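Local coordinates for inositol polyphosphate multikinase alpha (Arabidopsis thaliana, PDB 4FRF), which phosphorylates several inositol phosphates at the expense of ATP, turning inositol 1,4,5-trisphosphate into the 1,3,4,5,6-pentakisphosphate in two steps, at residues S84-K89 with S124-Y129. Residues are numbered along the deposited sequence; the frame is centred on the assembly and turned at random.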
loop_
_atom_site.group_PDB
_atom_site.type_symbol
_atom_site.label_atom_id
_atom_site.label_comp_id
_atom_site.label_asym_id
_atom_site.label_seq_id
_atom_site.Cartn_x
_atom_site.Cartn_y
_atom_site.Cartn_z
ATOM N N SER A 84 -8.749 -10.545 25.546
ATOM C CA SER A 84 -8.554 -11.250 24.280
ATOM C C SER A 84 -7.520 -10.475 23.490
ATOM O O SER A 84 -7.548 -9.247 23.476
ATOM C CB SER A 84 -9.857 -11.315 23.484
ATOM O OG SER A 84 -10.864 -12.039 24.174
ATOM N N VAL A 85 -6.614 -11.187 22.831
ATOM C CA VAL A 85 -5.518 -10.549 22.091
ATOM C C VAL A 85 -5.291 -11.196 20.698
ATOM O O VAL A 85 -5.539 -12.383 20.517
ATOM C CB VAL A 85 -4.206 -10.568 22.926
ATOM C CG1 VAL A 85 -3.833 -11.972 23.279
ATOM C CG2 VAL A 85 -3.078 -9.920 22.163
ATOM N N MET A 86 -4.869 -10.397 19.716
ATOM C CA MET A 86 -4.549 -10.930 18.368
ATOM C C MET A 86 -3.354 -10.251 17.715
ATOM O O MET A 86 -3.245 -9.032 17.725
ATOM C CB MET A 86 -5.748 -10.843 17.422
ATOM C CG MET A 86 -5.425 -11.335 16.005
ATOM S SD MET A 86 -6.626 -10.829 14.755
ATOM C CE MET A 86 -7.717 -12.244 14.775
ATOM N N ASP A 87 -2.492 -11.042 17.091
ATOM C CA ASP A 87 -1.313 -10.485 16.463
ATOM C C ASP A 87 -1.227 -10.775 14.960
ATOM O O ASP A 87 -1.131 -11.938 14.536
ATOM C CB ASP A 87 -0.042 -10.914 17.190
ATOM C CG ASP A 87 0.397 -12.316 16.828
ATOM O OD1 ASP A 87 -0.301 -13.283 17.210
ATOM O OD2 ASP A 87 1.472 -12.455 16.200
ATOM N N VAL A 88 -1.247 -9.693 14.172
ATOM C CA VAL A 88 -1.276 -9.758 12.724
ATOM C C VAL A 88 0.030 -9.287 12.101
ATOM O O VAL A 88 0.544 -8.223 12.442
ATOM C CB VAL A 88 -2.378 -8.897 12.204
ATOM C CG1 VAL A 88 -2.669 -9.235 10.754
ATOM C CG2 VAL A 88 -3.600 -9.088 13.072
ATOM N N LYS A 89 0.551 -10.087 11.175
ATOM C CA LYS A 89 1.763 -9.762 10.438
ATOM C C LYS A 89 1.431 -8.832 9.286
ATOM O O LYS A 89 0.801 -9.239 8.303
ATOM C CB LYS A 89 2.382 -11.037 9.895
ATOM C CG LYS A 89 3.879 -11.085 9.996
ATOM C CD LYS A 89 4.330 -12.401 10.639
ATOM C CE LYS A 89 5.801 -12.361 11.003
ATOM N NZ LYS A 89 6.207 -13.573 11.760
ATOM N N SER A 124 -1.596 -14.118 12.772
ATOM C CA SER A 124 -0.499 -15.003 13.191
ATOM C C SER A 124 -0.909 -15.787 14.413
ATOM O O SER A 124 -0.306 -16.815 14.753
ATOM C CB SER A 124 0.751 -14.189 13.529
ATOM O OG SER A 124 1.446 -13.792 12.364
ATOM N N GLY A 125 -1.895 -15.254 15.113
ATOM C CA GLY A 125 -2.374 -15.861 16.301
ATOM C C GLY A 125 -3.324 -14.935 17.000
ATOM O O GLY A 125 -3.303 -13.719 16.783
ATOM N N PHE A 126 -4.183 -15.528 17.822
ATOM C CA PHE A 126 -5.047 -14.796 18.703
ATOM C C PHE A 126 -5.378 -15.688 19.862
ATOM O O PHE A 126 -5.048 -16.874 19.839
ATOM C CB PHE A 126 -6.325 -14.378 17.979
ATOM C CG PHE A 126 -7.183 -15.533 17.523
ATOM C CD1 PHE A 126 -8.207 -16.001 18.313
ATOM C CD2 PHE A 126 -7.024 -16.077 16.264
ATOM C CE1 PHE A 126 -9.019 -17.024 17.880
ATOM C CE2 PHE A 126 -7.836 -17.111 15.835
ATOM C CZ PHE A 126 -8.827 -17.585 16.654
ATOM N N GLU A 127 -5.958 -15.092 20.907
ATOM C CA GLU A 127 -6.490 -15.813 22.062
ATOM C C GLU A 127 -7.739 -15.082 22.564
ATOM O O GLU A 127 -7.726 -13.864 22.759
ATOM C CB GLU A 127 -5.449 -15.896 23.173
ATOM C CG GLU A 127 -5.989 -16.457 24.489
ATOM C CD GLU A 127 -4.994 -16.339 25.628
ATOM O OE1 GLU A 127 -4.280 -15.311 25.659
ATOM O OE2 GLU A 127 -4.938 -17.262 26.498
ATOM N N VAL A 128 -8.819 -15.825 22.761
ATOM C CA VAL A 128 -10.135 -15.219 22.932
ATOM C C VAL A 128 -10.906 -15.846 24.100
ATOM O O VAL A 128 -10.646 -16.984 24.480
ATOM C CB VAL A 128 -10.928 -15.303 21.620
ATOM C CG1 VAL A 128 -12.417 -15.413 21.878
ATOM C CG2 VAL A 128 -10.620 -14.111 20.782
ATOM N N TYR A 129 -11.831 -15.096 24.689
ATOM C CA TYR A 129 -12.470 -15.529 25.940
ATOM C C TYR A 129 -13.986 -15.765 25.813
ATOM O O TYR A 129 -14.787 -14.845 25.985
ATOM C CB TYR A 129 -12.155 -14.526 27.065
ATOM C CG TYR A 129 -12.882 -14.783 28.363
ATOM C CD1 TYR A 129 -12.583 -15.899 29.146
ATOM C CD2 TYR A 129 -13.843 -13.894 28.831
ATOM C CE1 TYR A 129 -13.259 -16.138 30.322
ATOM C CE2 TYR A 129 -14.518 -14.127 30.024
ATOM C CZ TYR A 129 -14.222 -15.246 30.756
ATOM O OH TYR A 129 -14.876 -15.465 31.941
#
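Met86 and Phe126 face each other across two antiparallel strands, 84-89 and 124-129, and carry the packed side of the contact. Met86 CB and Phe126 CB are 3.6 Å apart. Met86 CG lies anti to the backbone N (chi1 178°), and the chain then bends at the sulfur. The bend carries Met86 CE obliquely to the Phe126 ring, 4.2 Å from Phe126 CD2. Thr155 of helix 149-158 touches both side chains, and the Phe126 ring meets Trp137 edge-to-face. This side of the sheet is therefore buried against a helix.

The other side is looser and partly exposed. Val85 and Glu127 form a hydrogen-bonded pair: Glu127 N donates to Val85 O at 2.8 Å, and Val85 N donates back to Glu127 O. Their side chains barely meet, with Val85 CG1 4.1 Å from Glu127 OE1.

Farther along, Ser124 and Gly125 both face Asp87 in a classic beta bulge. Asp87 O accepts a bond of 2.8 Å from Ser124 N and a weak one from Gly125 N. Asp87 N donates to Gly125 O. The Asp87 carboxylate leans back over the neighbouring strand, because CG sits between the backbone N and carbonyl carbon (chi1 79°). Asp87 OD2 comes 3.3 Å from Ser124 CB and forms a salt bridge with Arg141. An alanine here would probably leave Arg141 without its carboxylate mate and remove the contact with Ser124 CB.

At the far end, Ser84 OG accepts a weak bond from Tyr129 N and is also hydrogen-bonded to Asn217. Strand 83-90 is the middle one of the five-stranded antiparallel sheet of this inositol phosphate kinase, and 121-130 lies beside it. The chemistry implies a split: main-chain bonds join the strands, apolar contacts seal the helix side, and a charge pair ties the more open side to Arg141.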